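Local coordinates for glucose-binding protein (Thermus thermophilus HB27, PDB 2B3F) that binds glucose or galactose and probably hands the sugar to a binding-protein-dependent transport system, at residues 224-232 with 244-255. Residues are numbered along the deposited sequence; the frame is centred on the assembly and turned at random.
Sequences WQQAVDRVV and WAAGYMTTTLKL. With GAL (beta-D-galactopyranose), chain G.
The galactose pocket of this periplasmic binding protein takes one aromatic wall from the first turns of helices 224-232 and 244-252, where Trp224 and Trp244 meet. The indole of Trp244 lies against the sugar, with GAL C5 over the ring's centre, 3.6 Å from Trp244 CD2; a broad, flat, apolar surface suits the C-H groups of a pyranose. Its five-membered edge turns into the face of Trp224 in a T-shaped pair, planes at 78° and Trp244 CD1 3.5 Å from Trp224 CZ2. Trp224 CG sits between the backbone N and carbonyl carbon (chi1 74°), which places the indole face against Trp244. Gln225 CD lies over the rim of the opposite face, its amide NE2 hydrogen-bonded to Asp12. The pairing leaves Trp244 NE1 buried without a hydrogen-bond partner, whereas Trp224 NE1 bonds to Glu13, whose OE1 also hydrogen-bonds the galactose.

Farther along, Tyr248 is a knob among Trp224, Gln225, Val228 and Asp229. Its CB packs 3.7 Å from Trp224 CH2, and Gln225 CG lies over one ring face, 4.2 Å from the ring centroid, in a CH-pi contact. Tyrosine suits the place because its ring packs against Trp224, Val228 and the aliphatic part of Gln225, while its hydroxyl reaches the carboxylate at the rim: Tyr248 OH donates to the syn lone pair of Asp229 OD1 at 2.6 Å, in the ring plane. Beside it, branched Val228 offers CG2 to Ala245 CB (4.0 Å) and CG1 to Met249 CG (3.9 Å); beyond, Val232 CG2 and Leu255 CD1 come tip to tip.

The helices cross at -67°; helix 224-232 rests on strand 238-240 and helix 244-252 on Trp125 of strand 123-126, neighbours in one four-stranded sheet.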
loop_
_atom_site.group_PDB
_atom_site.type_symbol
_atom_site.label_atom_id
_atom_site.label_comp_id
_atom_site.label_asym_id
_atom_site.label_seq_id
_atom_site.Cartn_x
_atom_site.Cartn_y
_atom_site.Cartn_z
ATOM N N TRP A 224 -1.405 -12.411 0.368
ATOM C CA TRP A 224 -1.475 -11.691 -0.884
ATOM C C TRP A 224 -0.654 -12.375 -1.973
ATOM O O TRP A 224 -1.102 -12.407 -3.102
ATOM C CB TRP A 224 -1.103 -10.208 -0.730
ATOM C CG TRP A 224 0.362 -9.908 -0.524
ATOM C CD1 TRP A 224 0.997 -9.680 0.653
ATOM C CD2 TRP A 224 1.356 -9.758 -1.546
ATOM N NE1 TRP A 224 2.330 -9.392 0.436
ATOM C CE2 TRP A 224 2.573 -9.465 -0.906
ATOM C CE3 TRP A 224 1.339 -9.874 -2.940
ATOM C CZ2 TRP A 224 3.759 -9.270 -1.620
ATOM C CZ3 TRP A 224 2.517 -9.704 -3.635
ATOM C CH2 TRP A 224 3.702 -9.395 -2.976
ATOM N N GLN A 225 0.496 -12.950 -1.620
ATOM C CA GLN A 225 1.324 -13.655 -2.607
ATOM C C GLN A 225 0.598 -14.881 -3.164
ATOM O O GLN A 225 0.616 -15.132 -4.353
ATOM C CB GLN A 225 2.649 -14.084 -2.018
ATOM C CG GLN A 225 3.555 -12.921 -1.545
ATOM C CD GLN A 225 3.431 -12.614 -0.074
ATOM O OE1 GLN A 225 2.339 -12.723 0.521
ATOM N NE2 GLN A 225 4.562 -12.244 0.551
ATOM N N GLN A 226 -0.076 -15.613 -2.285
ATOM C CA GLN A 226 -0.850 -16.790 -2.740
ATOM C C GLN A 226 -1.980 -16.416 -3.686
ATOM O O GLN A 226 -2.295 -17.151 -4.608
ATOM C CB GLN A 226 -1.405 -17.558 -1.544
ATOM C CG GLN A 226 -0.347 -18.340 -0.828
ATOM C CD GLN A 226 -0.873 -19.141 0.323
ATOM O OE1 GLN A 226 -1.503 -18.608 1.237
ATOM N NE2 GLN A 226 -0.618 -20.452 0.290
ATOM N N ALA A 227 -2.611 -15.268 -3.447
ATOM C CA ALA A 227 -3.641 -14.785 -4.357
ATOM C C ALA A 227 -3.024 -14.404 -5.739
ATOM O O ALA A 227 -3.595 -14.683 -6.787
ATOM C CB ALA A 227 -4.378 -13.614 -3.748
ATOM N N VAL A 228 -1.858 -13.746 -5.740
ATOM C CA VAL A 228 -1.165 -13.484 -6.993
ATOM C C VAL A 228 -0.843 -14.794 -7.705
ATOM O O VAL A 228 -1.021 -14.894 -8.922
ATOM C CB VAL A 228 0.140 -12.635 -6.788
ATOM C CG1 VAL A 228 0.920 -12.511 -8.110
ATOM C CG2 VAL A 228 -0.232 -11.249 -6.257
ATOM N N ASP A 229 -0.373 -15.770 -6.937
ATOM C CA ASP A 229 -0.023 -17.080 -7.466
ATOM C C ASP A 229 -1.199 -17.688 -8.243
ATOM O O ASP A 229 -0.980 -18.340 -9.255
ATOM C CB ASP A 229 0.376 -18.038 -6.339
ATOM C CG ASP A 229 1.754 -17.776 -5.783
ATOM O OD1 ASP A 229 2.541 -16.985 -6.380
ATOM O OD2 ASP A 229 2.059 -18.393 -4.744
ATOM N N ARG A 230 -2.434 -17.479 -7.786
ATOM C CA ARG A 230 -3.598 -18.020 -8.501
ATOM C C ARG A 230 -3.694 -17.490 -9.908
ATOM O O ARG A 230 -4.059 -18.219 -10.830
ATOM C CB ARG A 230 -4.932 -17.744 -7.766
ATOM C CG ARG A 230 -5.090 -18.532 -6.475
ATOM C CD ARG A 230 -6.404 -18.232 -5.783
ATOM N NE ARG A 230 -7.526 -18.674 -6.593
ATOM C CZ ARG A 230 -7.994 -19.915 -6.609
ATOM N NH1 ARG A 230 -7.458 -20.843 -5.820
ATOM N NH2 ARG A 230 -9.003 -20.214 -7.414
ATOM N N VAL A 231 -3.381 -16.213 -10.091
ATOM C CA VAL A 231 -3.363 -15.623 -11.411
ATOM C C VAL A 231 -2.222 -16.225 -12.259
ATOM O O VAL A 231 -2.434 -16.581 -13.435
ATOM C CB VAL A 231 -3.252 -14.076 -11.344
ATOM C CG1 VAL A 231 -3.149 -13.480 -12.725
ATOM C CG2 VAL A 231 -4.449 -13.502 -10.621
ATOM N N VAL A 232 -1.032 -16.340 -11.676
ATOM C CA VAL A 232 0.126 -16.915 -12.386
ATOM C C VAL A 232 -0.203 -18.344 -12.872
ATOM O O VAL A 232 0.173 -18.743 -13.976
ATOM C CB VAL A 232 1.382 -16.872 -11.508
ATOM C CG1 VAL A 232 2.590 -17.560 -12.199
ATOM C CG2 VAL A 232 1.708 -15.379 -11.173
ATOM N N TRP A 244 3.611 -3.935 -5.173
ATOM C CA TRP A 244 4.515 -4.929 -4.578
ATOM C C TRP A 244 4.331 -6.280 -5.307
ATOM O O TRP A 244 5.223 -7.124 -5.305
ATOM C CB TRP A 244 4.299 -5.097 -3.069
ATOM C CG TRP A 244 2.869 -5.172 -2.616
ATOM C CD1 TRP A 244 2.109 -6.296 -2.409
ATOM C CD2 TRP A 244 2.048 -4.060 -2.224
ATOM N NE1 TRP A 244 0.853 -5.939 -1.944
ATOM C CE2 TRP A 244 0.793 -4.571 -1.839
ATOM C CE3 TRP A 244 2.250 -2.669 -2.195
ATOM C CZ2 TRP A 244 -0.246 -3.740 -1.406
ATOM C CZ3 TRP A 244 1.222 -1.856 -1.781
ATOM C CH2 TRP A 244 -0.009 -2.379 -1.383
ATOM N N ALA A 245 3.174 -6.463 -5.935
ATOM C CA ALA A 245 2.909 -7.684 -6.745
ATOM C C ALA A 245 3.833 -7.768 -7.948
ATOM O O ALA A 245 4.312 -8.847 -8.268
ATOM C CB ALA A 245 1.457 -7.738 -7.184
ATOM N N ALA A 246 4.125 -6.626 -8.580
ATOM C CA ALA A 246 5.081 -6.608 -9.680
ATOM C C ALA A 246 6.472 -7.015 -9.184
ATOM O O ALA A 246 7.150 -7.811 -9.840
ATOM C CB ALA A 246 5.109 -5.238 -10.373
ATOM N N GLY A 247 6.892 -6.513 -8.023
ATOM C CA GLY A 247 8.163 -6.905 -7.424
ATOM C C GLY A 247 8.216 -8.395 -7.173
ATOM O O GLY A 247 9.203 -9.043 -7.467
ATOM N N TYR A 248 7.133 -8.951 -6.634
ATOM C CA TYR A 248 7.087 -10.406 -6.380
ATOM C C TYR A 248 7.254 -11.193 -7.675
ATOM O O TYR A 248 8.104 -12.077 -7.776
ATOM C CB TYR A 248 5.771 -10.751 -5.697
ATOM C CG TYR A 248 5.496 -12.218 -5.521
ATOM C CD1 TYR A 248 6.296 -13.010 -4.718
ATOM C CD2 TYR A 248 4.399 -12.798 -6.139
ATOM C CE1 TYR A 248 6.013 -14.400 -4.557
ATOM C CE2 TYR A 248 4.125 -14.164 -5.974
ATOM C CZ TYR A 248 4.916 -14.932 -5.186
ATOM O OH TYR A 248 4.628 -16.291 -5.037
ATOM N N MET A 249 6.456 -10.846 -8.667
ATOM C CA MET A 249 6.470 -11.574 -9.926
ATOM C C MET A 249 7.822 -11.484 -10.673
ATOM O O MET A 249 8.199 -12.421 -11.383
ATOM C CB MET A 249 5.299 -11.111 -10.803
ATOM C CG MET A 249 3.956 -11.633 -10.315
ATOM S SD MET A 249 2.587 -11.365 -11.431
ATOM C CE MET A 249 2.230 -9.640 -11.076
ATOM N N THR A 250 8.535 -10.363 -10.542
ATOM C CA THR A 250 9.818 -10.205 -11.231
ATOM C C THR A 250 10.967 -10.648 -10.364
ATOM O O THR A 250 11.730 -11.511 -10.768
ATOM C CB THR A 250 10.065 -8.743 -11.706
ATOM O OG1 THR A 250 9.990 -7.850 -10.580
ATOM C CG2 THR A 250 9.055 -8.326 -12.753
ATOM N N THR A 251 11.099 -10.084 -9.168
ATOM C CA THR A 251 12.227 -10.406 -8.301
ATOM C C THR A 251 12.217 -11.856 -7.821
ATOM O O THR A 251 13.254 -12.513 -7.804
ATOM C CB THR A 251 12.293 -9.414 -7.109
ATOM O OG1 THR A 251 12.489 -8.091 -7.633
ATOM C CG2 THR A 251 13.413 -9.722 -6.131
ATOM N N THR A 252 11.054 -12.339 -7.410
ATOM C CA THR A 252 10.966 -13.680 -6.832
ATOM C C THR A 252 10.669 -14.733 -7.919
ATOM O O THR A 252 11.357 -15.746 -8.003
ATOM C CB THR A 252 9.928 -13.712 -5.666
ATOM O OG1 THR A 252 10.415 -12.922 -4.564
ATOM C CG2 THR A 252 9.704 -15.142 -5.161
ATOM N N LEU A 253 9.659 -14.494 -8.740
ATOM C CA LEU A 253 9.234 -15.493 -9.731
ATOM C C LEU A 253 9.931 -15.383 -11.087
ATOM O O LEU A 253 9.773 -16.284 -11.917
ATOM C CB LEU A 253 7.725 -15.452 -9.945
ATOM C CG LEU A 253 6.838 -15.710 -8.722
ATOM C CD1 LEU A 253 5.390 -15.718 -9.147
ATOM C CD2 LEU A 253 7.188 -16.988 -7.996
ATOM N N LYS A 254 10.660 -14.293 -11.322
ATOM C CA LYS A 254 11.450 -14.106 -12.553
ATOM C C LYS A 254 10.598 -14.062 -13.833
ATOM O O LYS A 254 11.064 -14.427 -14.919
ATOM C CB LYS A 254 12.535 -15.180 -12.663
ATOM C CG LYS A 254 13.409 -15.341 -11.454
ATOM C CD LYS A 254 13.984 -14.039 -10.972
ATOM C CE LYS A 254 15.038 -14.219 -9.906
ATOM N NZ LYS A 254 14.680 -15.248 -8.917
ATOM N N LEU A 255 9.358 -13.588 -13.708
ATOM C CA LEU A 255 8.481 -13.352 -14.841
ATOM C C LEU A 255 8.828 -12.037 -15.537
ATOM O O LEU A 255 9.240 -11.080 -14.889
ATOM C CB LEU A 255 7.028 -13.302 -14.397
ATOM C CG LEU A 255 6.489 -14.511 -13.637
ATOM C CD1 LEU A 255 4.998 -14.332 -13.394
ATOM C CD2 LEU A 255 6.747 -15.778 -14.409
HETATM C C1 GAL G . 1.902 -2.247 2.298
HETATM C C2 GAL G . 3.346 -1.727 2.295
HETATM C C3 GAL G . 4.180 -2.369 1.194
HETATM C C4 GAL G . 4.075 -3.894 1.241
HETATM C C5 GAL G . 2.581 -4.285 1.347
HETATM C C6 GAL G . 2.319 -5.798 1.422
HETATM O O1 GAL G . 1.169 -1.703 3.354
HETATM O O2 GAL G . 3.327 -0.295 2.181
HETATM O O3 GAL G . 5.540 -1.983 1.326
HETATM O O4 GAL G . 4.830 -4.335 2.338
HETATM O O5 GAL G . 1.955 -3.670 2.447
HETATM O O6 GAL G . 2.705 -6.304 2.665
#